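Long-range contacts in alpha,alpha-trehalose-phosphate synthase (UDP-forming) (Burkholderia vietnamiensis, PDB 5TVG), which belongs to glycosyltransferase family 20, whose members have the two-domain GT-B fold, and is modelled here with uridine-5'-diphosphate and a magnesium ion: residues K278-R283 / E322-E327; L274-G279 / Q315-I320. One frame throughout, in Å; residues are numbered along the deposited sequence.

Contact 1: K278-R283 / E322-E327; sequences KGLVER and ETLERE. With UDP (uridine-5'-diphosphate), chain I.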
ATOM      1  N   LYS A 278     -13.130 -14.481   8.767  1.00 30.75           N
ATOM      2  CA  LYS A 278     -12.831 -15.065  10.070  1.00 31.11           C
ATOM      3  C   LYS A 278     -12.415 -14.018  11.107  1.00 29.88           C
ATOM      4  O   LYS A 278     -12.282 -14.349  12.293  1.00 27.53           O
ATOM      5  CB  LYS A 278     -11.759 -16.159   9.903  1.00 26.63           C
ATOM      6  CG  LYS A 278     -12.190 -17.330   8.938  1.00 27.34           C
ATOM      7  CD  LYS A 278     -13.374 -18.209   9.505  1.00 26.55           C
ATOM      8  CE  LYS A 278     -13.868 -19.253   8.520  1.00 28.88           C
ATOM      9  NZ  LYS A 278     -14.945 -20.246   9.044  1.00 27.06           N
ATOM     10  N   GLY A 279     -12.300 -12.754  10.719  1.00 26.84           N
ATOM     11  CA  GLY A 279     -11.988 -11.709  11.690  1.00 26.92           C
ATOM     12  C   GLY A 279     -10.649 -11.850  12.394  1.00 26.93           C
ATOM     13  O   GLY A 279     -10.527 -11.459  13.554  1.00 30.31           O
ATOM     14  N   LEU A 280      -9.618 -12.325  11.696  1.00 30.97           N
ATOM     15  CA  LEU A 280      -8.360 -12.611  12.385  1.00 30.18           C
ATOM     16  C   LEU A 280      -7.653 -11.330  12.871  1.00 28.19           C
ATOM     17  O   LEU A 280      -7.010 -11.338  13.927  1.00 27.30           O
ATOM     18  CB  LEU A 280      -7.461 -13.447  11.467  1.00 32.30           C
ATOM     19  CG  LEU A 280      -8.139 -14.776  11.019  1.00 31.79           C
ATOM     20  CD1 LEU A 280      -7.230 -15.639  10.088  1.00 28.44           C
ATOM     21  CD2 LEU A 280      -8.604 -15.601  12.193  1.00 34.04           C
ATOM     22  N   VAL A 281      -7.735 -10.231  12.121  1.00 27.43           N
ATOM     23  CA  VAL A 281      -7.055  -8.997  12.555  1.00 27.71           C
ATOM     24  C   VAL A 281      -7.707  -8.461  13.824  1.00 37.89           C
ATOM     25  O   VAL A 281      -7.031  -8.168  14.823  1.00 40.71           O
ATOM     26  CB  VAL A 281      -7.061  -7.932  11.433  1.00 27.99           C
ATOM     27  CG1 VAL A 281      -6.447  -6.573  11.908  1.00 32.41           C
ATOM     28  CG2 VAL A 281      -6.364  -8.447  10.206  1.00 28.09           C
ATOM     29  N   GLU A 282      -9.038  -8.336  13.806  1.00 32.37           N
ATOM     30  CA  GLU A 282      -9.759  -7.907  15.003  1.00 30.50           C
ATOM     31  C   GLU A 282      -9.440  -8.824  16.168  1.00 30.44           C
ATOM     32  O   GLU A 282      -9.205  -8.366  17.302  1.00 27.70           O
ATOM     33  CB  GLU A 282     -11.266  -7.898  14.730  1.00 31.82           C
ATOM     34  CG  GLU A 282     -11.708  -6.834  13.715  1.00 43.49           C
ATOM     35  CD  GLU A 282     -11.502  -7.243  12.282  1.00 58.04           C
ATOM     36  OE1 GLU A 282     -11.818  -6.422  11.400  1.00 68.08           O
ATOM     37  OE2 GLU A 282     -11.037  -8.378  12.021  1.00 64.68           O
ATOM     38  N   ARG A 283      -9.338 -10.115  15.875  1.00 27.28           N
ATOM     39  CA  ARG A 283      -9.032 -11.093  16.900  1.00 32.30           C
ATOM     40  C   ARG A 283      -7.650 -10.848  17.499  1.00 36.30           C
ATOM     41  O   ARG A 283      -7.494 -10.795  18.725  1.00 32.89           O
ATOM     42  CB  ARG A 283      -9.136 -12.491  16.297  1.00 26.99           C
ATOM     43  CG  ARG A 283      -9.079 -13.575  17.315  1.00 36.78           C
ATOM     44  CD  ARG A 283      -9.143 -14.957  16.670  1.00 30.63           C
ATOM     45  NE  ARG A 283     -10.319 -15.126  15.830  1.00 29.69           N
ATOM     46  CZ  ARG A 283     -10.507 -16.205  15.087  1.00 32.64           C
ATOM     47  NH1 ARG A 283     -11.596 -16.305  14.323  1.00 31.91           N
ATOM     48  NH2 ARG A 283      -9.581 -17.176  15.100  1.00 26.84           N
ATOM     49  N   GLU A 322      -1.497 -10.319   4.192  1.00 32.57           N
ATOM     50  CA  GLU A 322      -0.431  -9.354   4.449  1.00 38.53           C
ATOM     51  C   GLU A 322      -0.742  -8.507   5.673  1.00 32.47           C
ATOM     52  O   GLU A 322       0.132  -8.276   6.514  1.00 33.52           O
ATOM     53  CB  GLU A 322      -0.216  -8.449   3.236  1.00 46.54           C
ATOM     54  CG  GLU A 322       0.242  -9.156   1.990  1.00 63.69           C
ATOM     55  CD  GLU A 322       0.279  -8.249   0.762  1.00 71.78           C
ATOM     56  OE1 GLU A 322       0.231  -7.008   0.926  1.00 82.16           O
ATOM     57  OE2 GLU A 322       0.347  -8.787  -0.367  1.00 66.35           O
ATOM     58  N   THR A 323      -1.989  -8.043   5.797  1.00 30.29           N
ATOM     59  CA  THR A 323      -2.359  -7.238   6.961  1.00 33.94           C
ATOM     60  C   THR A 323      -2.186  -8.025   8.252  1.00 33.57           C
ATOM     61  O   THR A 323      -1.666  -7.494   9.238  1.00 31.01           O
ATOM     62  CB  THR A 323      -3.801  -6.754   6.826  1.00 38.31           C
ATOM     63  OG1 THR A 323      -3.936  -6.004   5.616  1.00 38.57           O
ATOM     64  CG2 THR A 323      -4.180  -5.861   7.996  1.00 34.23           C
ATOM     65  N   LEU A 324      -2.572  -9.308   8.250  1.00 30.37           N
ATOM     66  CA  LEU A 324      -2.460 -10.130   9.456  1.00 29.44           C
ATOM     67  C   LEU A 324      -1.007 -10.388   9.817  1.00 33.92           C
ATOM     68  O   LEU A 324      -0.651 -10.395  11.004  1.00 34.41           O
ATOM     69  CB  LEU A 324      -3.205 -11.462   9.265  1.00 28.28           C
ATOM     70  CG  LEU A 324      -3.346 -12.382  10.482  1.00 28.00           C
ATOM     71  CD1 LEU A 324      -4.235 -11.749  11.627  1.00 29.21           C
ATOM     72  CD2 LEU A 324      -3.868 -13.790  10.093  1.00 27.82           C
ATOM     73  N   GLU A 325      -0.155 -10.635   8.810  1.00 33.27           N
ATOM     74  CA  GLU A 325       1.264 -10.838   9.089  1.00 32.49           C
ATOM     75  C   GLU A 325       1.855  -9.621   9.763  1.00 29.82           C
ATOM     76  O   GLU A 325       2.607  -9.744  10.736  1.00 29.93           O
ATOM     77  CB  GLU A 325       2.050 -11.170   7.806  1.00 32.24           C
ATOM     78  CG  GLU A 325       1.645 -12.547   7.235  1.00 31.56           C
ATOM     79  CD  GLU A 325       2.116 -12.791   5.809  1.00 35.61           C
ATOM     80  OE1 GLU A 325       2.453 -11.828   5.098  1.00 41.12           O
ATOM     81  OE2 GLU A 325       2.136 -13.968   5.405  1.00 43.56           O
ATOM     82  N   ARG A 326       1.506  -8.439   9.275  1.00 29.96           N
ATOM     83  CA  ARG A 326       2.007  -7.220   9.890  1.00 33.73           C
ATOM     84  C   ARG A 326       1.531  -7.116  11.338  1.00 41.70           C
ATOM     85  O   ARG A 326       2.323  -6.819  12.232  1.00 31.85           O
ATOM     86  CB  ARG A 326       1.580  -6.018   9.045  1.00 30.50           C
ATOM     87  CG  ARG A 326       2.269  -4.734   9.373  1.00 36.75           C
ATOM     88  CD  ARG A 326       1.373  -3.906  10.269  1.00 60.38           C
ATOM     89  NE  ARG A 326       2.047  -2.734  10.814  1.00 69.79           N
ATOM     90  CZ  ARG A 326       1.396  -1.685  11.281  1.00 76.05           C
ATOM     91  NH1 ARG A 326       2.063  -0.647  11.770  1.00 75.98           N
ATOM     92  NH2 ARG A 326       0.070  -1.680  11.237  1.00 81.35           N
ATOM     93  N   GLU A 327       0.261  -7.457  11.602  1.00 34.62           N
ATOM     94  CA  GLU A 327      -0.240  -7.391  12.968  1.00 33.27           C
ATOM     95  C   GLU A 327       0.450  -8.401  13.882  1.00 35.14           C
ATOM     96  O   GLU A 327       0.825  -8.055  15.013  1.00 33.32           O
ATOM     97  CB  GLU A 327      -1.761  -7.603  12.972  1.00 35.01           C
ATOM     98  CG  GLU A 327      -2.493  -6.390  12.401  1.00 34.37           C
ATOM     99  CD  GLU A 327      -2.233  -5.135  13.212  1.00 37.02           C
ATOM    100  OE1 GLU A 327      -2.737  -5.040  14.340  1.00 50.42           O
ATOM    101  OE2 GLU A 327      -1.482  -4.248  12.744  1.00 54.15           O
TER
HETATM  102  N1  UDP I 501      -9.994 -27.848   9.623  1.00 39.26           N
HETATM  103  C2  UDP I 501      -9.027 -28.838   9.645  1.00 44.63           C
HETATM  104  N3  UDP I 501      -7.732 -28.392   9.588  1.00 57.29           N
HETATM  105  C4  UDP I 501      -7.306 -27.081   9.507  1.00 59.60           C
HETATM  106  C5  UDP I 501      -8.369 -26.103   9.482  1.00 38.70           C
HETATM  107  C6  UDP I 501      -9.653 -26.516   9.527  1.00 42.17           C
HETATM  108  O2  UDP I 501      -9.294 -30.025   9.734  1.00 54.26           O
HETATM  109  O4  UDP I 501      -6.083 -26.838   9.446  1.00 66.84           O
HETATM  110  C1' UDP I 501     -11.408 -28.288   9.672  1.00 39.46           C
HETATM  111  C2' UDP I 501     -12.154 -28.033  10.984  1.00 36.95           C
HETATM  112  O2' UDP I 501     -11.977 -29.165  11.815  1.00 34.49           O
HETATM  113  C3' UDP I 501     -13.598 -27.981  10.496  1.00 37.14           C
HETATM  114  C4' UDP I 501     -13.462 -27.310   9.136  1.00 39.38           C
HETATM  115  O4' UDP I 501     -12.129 -27.609   8.670  1.00 31.68           O
HETATM  116  O3' UDP I 501     -14.260 -29.239  10.426  1.00 33.81           O
HETATM  117  C5' UDP I 501     -13.585 -25.816   9.226  1.00 52.28           C
HETATM  118  O5' UDP I 501     -14.962 -25.580   8.941  1.00 47.06           O
HETATM  119  PA  UDP I 501     -15.724 -24.358   9.554  1.00 29.89           P
HETATM  120  O1A UDP I 501     -17.172 -24.660   9.389  1.00 31.57           O
HETATM  121  O2A UDP I 501     -15.230 -24.041  10.956  1.00 36.39           O
HETATM  122  O3A UDP I 501     -15.321 -23.129   8.620  1.00 36.62           O
HETATM  123  PB  UDP I 501     -14.978 -23.178   7.070  1.00 29.93           P
HETATM  124  O1B UDP I 501     -15.939 -24.229   6.505  1.00 38.67           O
HETATM  125  O2B UDP I 501     -15.524 -21.863   6.536  1.00 26.55           O
HETATM  126  O3B UDP I 501     -13.526 -23.405   6.826  1.00 31.09           O

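Contact 2: L274-G279 / Q315-I320; sequences LDYSKG and QTYQRI. With UDP (uridine-5'-diphosphate), chain I.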
ATOM      1  N   LEU A 274      -7.398 -18.837   6.485  1.00 34.55           N
ATOM      2  CA  LEU A 274      -7.001 -17.432   6.468  1.00 34.66           C
ATOM      3  C   LEU A 274      -7.922 -16.654   5.518  1.00 36.61           C
ATOM      4  O   LEU A 274      -7.535 -16.185   4.447  1.00 30.80           O
ATOM      5  CB  LEU A 274      -5.527 -17.318   6.109  1.00 27.97           C
ATOM      6  CG  LEU A 274      -4.749 -16.255   6.929  1.00 37.55           C
ATOM      7  CD1 LEU A 274      -3.264 -16.318   6.594  1.00 38.58           C
ATOM      8  CD2 LEU A 274      -5.291 -14.845   6.664  1.00 27.97           C
ATOM      9  N   ASP A 275      -9.175 -16.521   5.944  1.00 29.33           N
ATOM     10  CA  ASP A 275     -10.234 -15.864   5.187  1.00 31.03           C
ATOM     11  C   ASP A 275     -10.565 -14.532   5.847  1.00 34.11           C
ATOM     12  O   ASP A 275     -10.487 -14.405   7.075  1.00 31.10           O
ATOM     13  CB  ASP A 275     -11.504 -16.773   5.136  1.00 27.37           C
ATOM     14  CG  ASP A 275     -12.458 -16.406   4.009  1.00 38.93           C
ATOM     15  OD1 ASP A 275     -12.982 -15.267   4.028  1.00 32.65           O
ATOM     16  OD2 ASP A 275     -12.690 -17.260   3.096  1.00 35.06           O
ATOM     17  N   TYR A 276     -10.945 -13.528   5.048  1.00 31.72           N
ATOM     18  CA  TYR A 276     -11.374 -12.288   5.704  1.00 31.46           C
ATOM     19  C   TYR A 276     -12.705 -12.437   6.453  1.00 35.09           C
ATOM     20  O   TYR A 276     -13.081 -11.540   7.240  1.00 30.82           O
ATOM     21  CB  TYR A 276     -11.457 -11.140   4.698  1.00 28.30           C
ATOM     22  CG  TYR A 276     -12.187 -11.490   3.410  1.00 35.15           C
ATOM     23  CD1 TYR A 276     -13.588 -11.524   3.362  1.00 30.70           C
ATOM     24  CD2 TYR A 276     -11.483 -11.720   2.232  1.00 39.46           C
ATOM     25  CE1 TYR A 276     -14.255 -11.799   2.186  1.00 37.29           C
ATOM     26  CE2 TYR A 276     -12.145 -12.004   1.044  1.00 40.09           C
ATOM     27  CZ  TYR A 276     -13.529 -12.048   1.026  1.00 40.61           C
ATOM     28  OH  TYR A 276     -14.192 -12.316  -0.153  1.00 33.13           O
ATOM     29  N   SER A 277     -13.437 -13.525   6.221  1.00 27.33           N
ATOM     30  CA  SER A 277     -14.658 -13.722   6.995  1.00 30.68           C
ATOM     31  C   SER A 277     -14.359 -14.062   8.455  1.00 30.69           C
ATOM     32  O   SER A 277     -15.246 -13.945   9.304  1.00 27.49           O
ATOM     33  CB  SER A 277     -15.476 -14.844   6.363  1.00 37.40           C
ATOM     34  OG  SER A 277     -14.779 -16.068   6.523  1.00 27.03           O
ATOM     35  N   LYS A 278     -13.130 -14.481   8.767  1.00 30.75           N
ATOM     36  CA  LYS A 278     -12.831 -15.065  10.070  1.00 31.11           C
ATOM     37  C   LYS A 278     -12.415 -14.018  11.107  1.00 29.88           C
ATOM     38  O   LYS A 278     -12.282 -14.349  12.293  1.00 27.53           O
ATOM     39  CB  LYS A 278     -11.759 -16.159   9.903  1.00 26.63           C
ATOM     40  CG  LYS A 278     -12.190 -17.330   8.938  1.00 27.34           C
ATOM     41  CD  LYS A 278     -13.374 -18.209   9.505  1.00 26.55           C
ATOM     42  CE  LYS A 278     -13.868 -19.253   8.520  1.00 28.88           C
ATOM     43  NZ  LYS A 278     -14.945 -20.246   9.044  1.00 27.06           N
ATOM     44  N   GLY A 279     -12.300 -12.754  10.719  1.00 26.84           N
ATOM     45  CA  GLY A 279     -11.988 -11.709  11.690  1.00 26.92           C
ATOM     46  C   GLY A 279     -10.649 -11.850  12.394  1.00 26.93           C
ATOM     47  O   GLY A 279     -10.527 -11.459  13.554  1.00 30.31           O
ATOM     48  N   GLN A 315      -6.940 -11.982  -5.086  1.00 43.77           N
ATOM     49  CA  GLN A 315      -6.187 -10.852  -4.519  1.00 43.92           C
ATOM     50  C   GLN A 315      -6.685 -10.446  -3.133  1.00 48.26           C
ATOM     51  O   GLN A 315      -5.882 -10.048  -2.276  1.00 43.14           O
ATOM     52  CB  GLN A 315      -6.245  -9.643  -5.449  1.00 46.97           C
ATOM     53  N   THR A 316      -8.007 -10.502  -2.894  1.00 45.03           N
ATOM     54  CA  THR A 316      -8.496 -10.077  -1.582  1.00 42.37           C
ATOM     55  C   THR A 316      -7.901 -10.944  -0.491  1.00 42.79           C
ATOM     56  O   THR A 316      -7.628 -10.460   0.612  1.00 44.87           O
ATOM     57  CB  THR A 316     -10.024 -10.162  -1.487  1.00 45.81           C
ATOM     58  OG1 THR A 316     -10.485 -11.377  -2.101  1.00 53.63           O
ATOM     59  CG2 THR A 316     -10.667  -8.973  -2.175  1.00 44.41           C
ATOM     60  N   TYR A 317      -7.642 -12.215  -0.799  1.00 40.69           N
ATOM     61  CA  TYR A 317      -7.050 -13.086   0.198  1.00 37.30           C
ATOM     62  C   TYR A 317      -5.586 -12.763   0.428  1.00 39.00           C
ATOM     63  O   TYR A 317      -5.082 -12.967   1.538  1.00 38.89           O
ATOM     64  CB  TYR A 317      -7.210 -14.543  -0.225  1.00 31.29           C
ATOM     65  CG  TYR A 317      -8.616 -15.007   0.016  1.00 33.23           C
ATOM     66  CD1 TYR A 317      -9.630 -14.714  -0.890  1.00 29.47           C
ATOM     67  CD2 TYR A 317      -8.950 -15.662   1.185  1.00 32.46           C
ATOM     68  CE1 TYR A 317     -10.916 -15.094  -0.644  1.00 29.22           C
ATOM     69  CE2 TYR A 317     -10.258 -16.064   1.437  1.00 29.25           C
ATOM     70  CZ  TYR A 317     -11.229 -15.774   0.525  1.00 30.09           C
ATOM     71  OH  TYR A 317     -12.526 -16.201   0.763  1.00 33.20           O
ATOM     72  N   GLN A 318      -4.893 -12.254  -0.596  1.00 35.05           N
ATOM     73  CA  GLN A 318      -3.494 -11.891  -0.426  1.00 37.36           C
ATOM     74  C   GLN A 318      -3.356 -10.679   0.477  1.00 34.51           C
ATOM     75  O   GLN A 318      -2.439 -10.620   1.299  1.00 34.16           O
ATOM     76  CB  GLN A 318      -2.844 -11.644  -1.793  1.00 41.91           C
ATOM     77  CG  GLN A 318      -2.822 -12.897  -2.679  1.00 53.38           C
ATOM     78  CD  GLN A 318      -2.401 -12.627  -4.139  1.00 57.35           C
ATOM     79  OE1 GLN A 318      -1.867 -11.565  -4.467  1.00 58.83           O
ATOM     80  NE2 GLN A 318      -2.653 -13.598  -5.011  1.00 51.20           N
ATOM     81  N   ARG A 319      -4.252  -9.697   0.323  1.00 39.57           N
ATOM     82  CA  ARG A 319      -4.213  -8.488   1.144  1.00 38.56           C
ATOM     83  C   ARG A 319      -4.522  -8.784   2.615  1.00 41.93           C
ATOM     84  O   ARG A 319      -3.805  -8.310   3.502  1.00 35.90           O
ATOM     85  CB  ARG A 319      -5.176  -7.433   0.589  1.00 35.38           C
ATOM     86  N   ILE A 320      -5.562  -9.585   2.910  1.00 46.39           N
ATOM     87  CA  ILE A 320      -5.884  -9.830   4.324  1.00 39.19           C
ATOM     88  C   ILE A 320      -4.742 -10.580   4.994  1.00 38.62           C
ATOM     89  O   ILE A 320      -4.387 -10.303   6.149  1.00 33.11           O
ATOM     90  CB  ILE A 320      -7.229 -10.576   4.494  1.00 35.31           C
ATOM     91  CG1 ILE A 320      -7.584 -10.738   5.977  1.00 44.01           C
ATOM     92  CG2 ILE A 320      -7.179 -11.998   3.972  1.00 28.54           C
ATOM     93  CD1 ILE A 320      -7.677  -9.416   6.798  1.00 50.23           C
TER
HETATM   94  N1  UDP I 501      -9.994 -27.848   9.623  1.00 39.26           N
HETATM   95  C2  UDP I 501      -9.027 -28.838   9.645  1.00 44.63           C
HETATM   96  N3  UDP I 501      -7.732 -28.392   9.588  1.00 57.29           N
HETATM   97  C4  UDP I 501      -7.306 -27.081   9.507  1.00 59.60           C
HETATM   98  C5  UDP I 501      -8.369 -26.103   9.482  1.00 38.70           C
HETATM   99  C6  UDP I 501      -9.653 -26.516   9.527  1.00 42.17           C
HETATM  100  O2  UDP I 501      -9.294 -30.025   9.734  1.00 54.26           O
HETATM  101  O4  UDP I 501      -6.083 -26.838   9.446  1.00 66.84           O
HETATM  102  C1' UDP I 501     -11.408 -28.288   9.672  1.00 39.46           C
HETATM  103  C2' UDP I 501     -12.154 -28.033  10.984  1.00 36.95           C
HETATM  104  O2' UDP I 501     -11.977 -29.165  11.815  1.00 34.49           O
HETATM  105  C3' UDP I 501     -13.598 -27.981  10.496  1.00 37.14           C
HETATM  106  C4' UDP I 501     -13.462 -27.310   9.136  1.00 39.38           C
HETATM  107  O4' UDP I 501     -12.129 -27.609   8.670  1.00 31.68           O
HETATM  108  O3' UDP I 501     -14.260 -29.239  10.426  1.00 33.81           O
HETATM  109  C5' UDP I 501     -13.585 -25.816   9.226  1.00 52.28           C
HETATM  110  O5' UDP I 501     -14.962 -25.580   8.941  1.00 47.06           O
HETATM  111  PA  UDP I 501     -15.724 -24.358   9.554  1.00 29.89           P
HETATM  112  O1A UDP I 501     -17.172 -24.660   9.389  1.00 31.57           O
HETATM  113  O2A UDP I 501     -15.230 -24.041  10.956  1.00 36.39           O
HETATM  114  O3A UDP I 501     -15.321 -23.129   8.620  1.00 36.62           O
HETATM  115  PB  UDP I 501     -14.978 -23.178   7.070  1.00 29.93           P
HETATM  116  O1B UDP I 501     -15.939 -24.229   6.505  1.00 38.67           O
HETATM  117  O2B UDP I 501     -15.524 -21.863   6.536  1.00 26.55           O
HETATM  118  O3B UDP I 501     -13.526 -23.405   6.826  1.00 31.09           O
HETATM  119  O   HOH W   1      -5.406 -14.966   3.133  1.00 35.39           O
HETATM  120  O   HOH W   2     -13.002 -12.319  -2.549  1.00 30.90           O

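Contact 1: K278-R283 / E322-E327
L324 lays its two methyl groups against L280 at the start of helix 280-293, beside V281. L324 CD1 is 3.6 Å from L280 CB and 3.6 Å from L280 O, so this methyl packs on backbone as well as side chain. The other branch, L324 CD2, comes to 3.8 Å from L280 CD1. The L324 CG stands trans to the backbone N (chi1 -173°), and this carries the isobutyl end nearer to the other helix than its CB bond alone would aim it. V281 runs antiparallel alongside it and spreads its own two methyls along helix 315-335. V281 CG2 meets T323 CG2 at 4.0 Å, while V281 CG1 lies 4.0 Å from E327 CG; T323 and E327 both lie across V281, close to perpendicular.

Thus T323 and E327 give only their carbon parts to the contact. The T323 hydroxyl is bonded to the backbone of R319, and the E327 carboxylate is held by Q285 and R330, with R326 NH2 forming a salt bridge to OE2. Farther round the same helix, E325 pairs with R326 of the second subunit, so the helix faces a subunit boundary on another side. L280 is also used twice, since its CD2 sits over one face of the R283 guanidinium, toward its rim, and that group reaches on to D272.

Just before the helix, K278 sends NZ to the diphosphate of UDP, 2.9 Å from O3A and 3.0 Å from O2B, with D372 as a further salt-bridge partner. G279 follows at the N-cap, its positive phi well suited to glycine. Two consecutive helices packed beside each other over strands 301-306 and 343-346 are characteristic of the Rossmann-like beta/alpha/beta layering of a GT-B domain.

Contact 2: L274-G279 / Q315-I320
Y317 reaches from helix 315-335 into the loop after strand 266-271, and its hydroxyl donates a 2.6 Å hydrogen bond from Y317 OH to D275 OD2. The carboxylate and the phenol ring stand almost perpendicular, 87° apart. OD2 lies in the plane of the Y317 ring at its edge, but the hydroxyl meets it from above the carboxylate plane, 43° out. The other oxygen is tied into the loop itself: S277 N bonds to D275 OD1 at 2.8 Å, closing an Asx turn, and W95 donates to the same atom. R273 makes a salt bridge to OD2, so both oxygens are gripped and the carboxylate probably has little freedom to rotate.

Beside this polar centre the packing is close and aromatic. Y276 brings CE2 over one face of the Y317 ring, 3.7 Å from Y317 CE1, although the two rings meet obliquely. At its edge the same Y276 CE2 lies 3.6 Å from T316 OG1. The Y276 CG sits between the backbone N and the carbonyl carbon (chi1 47°), which lays the ring along the helix from I320 back toward T316, and W95 packs against it too. Within the contact, one water donates to both L274 O and Y317 O, satisfying two backbone carbonyls.

The packing is looser at partly exposed I320, where I320 CG1 touches Y276 CB at 4.1 Å and L274 CD2 is no nearer than 4.3 Å to I320 CG2. At the other end, near partly exposed T316, a second water links Y276 OH with T316 OG1. This chemistry is consistent with a loop probably held largely by directed bonds at D275, with ring packing and bridging water, just ahead of K278, a residue of the UDP pocket.

In the fold
Both contacts join the 274-283 region to helix 315-335, share K278 and G279, and have centres about 8 Å apart. Contact 2 takes the first turns of that helix and meets the loop; contact 1 takes the next turns and meets helix 280-293. Their apolar parts run together, with L274 CD2 3.9 Å from L324 CD2. Both are largely buried, but contact 1 includes exposed T323, and E325 and R326 on its helix meet a second subunit, whereas no other chain touches contact 2. Helix-to-helix contact 1 is held by aliphatic packing with charged groups turned elsewhere; loop-to-helix contact 2 relies on a carboxylate, two tyrosines and bridging water.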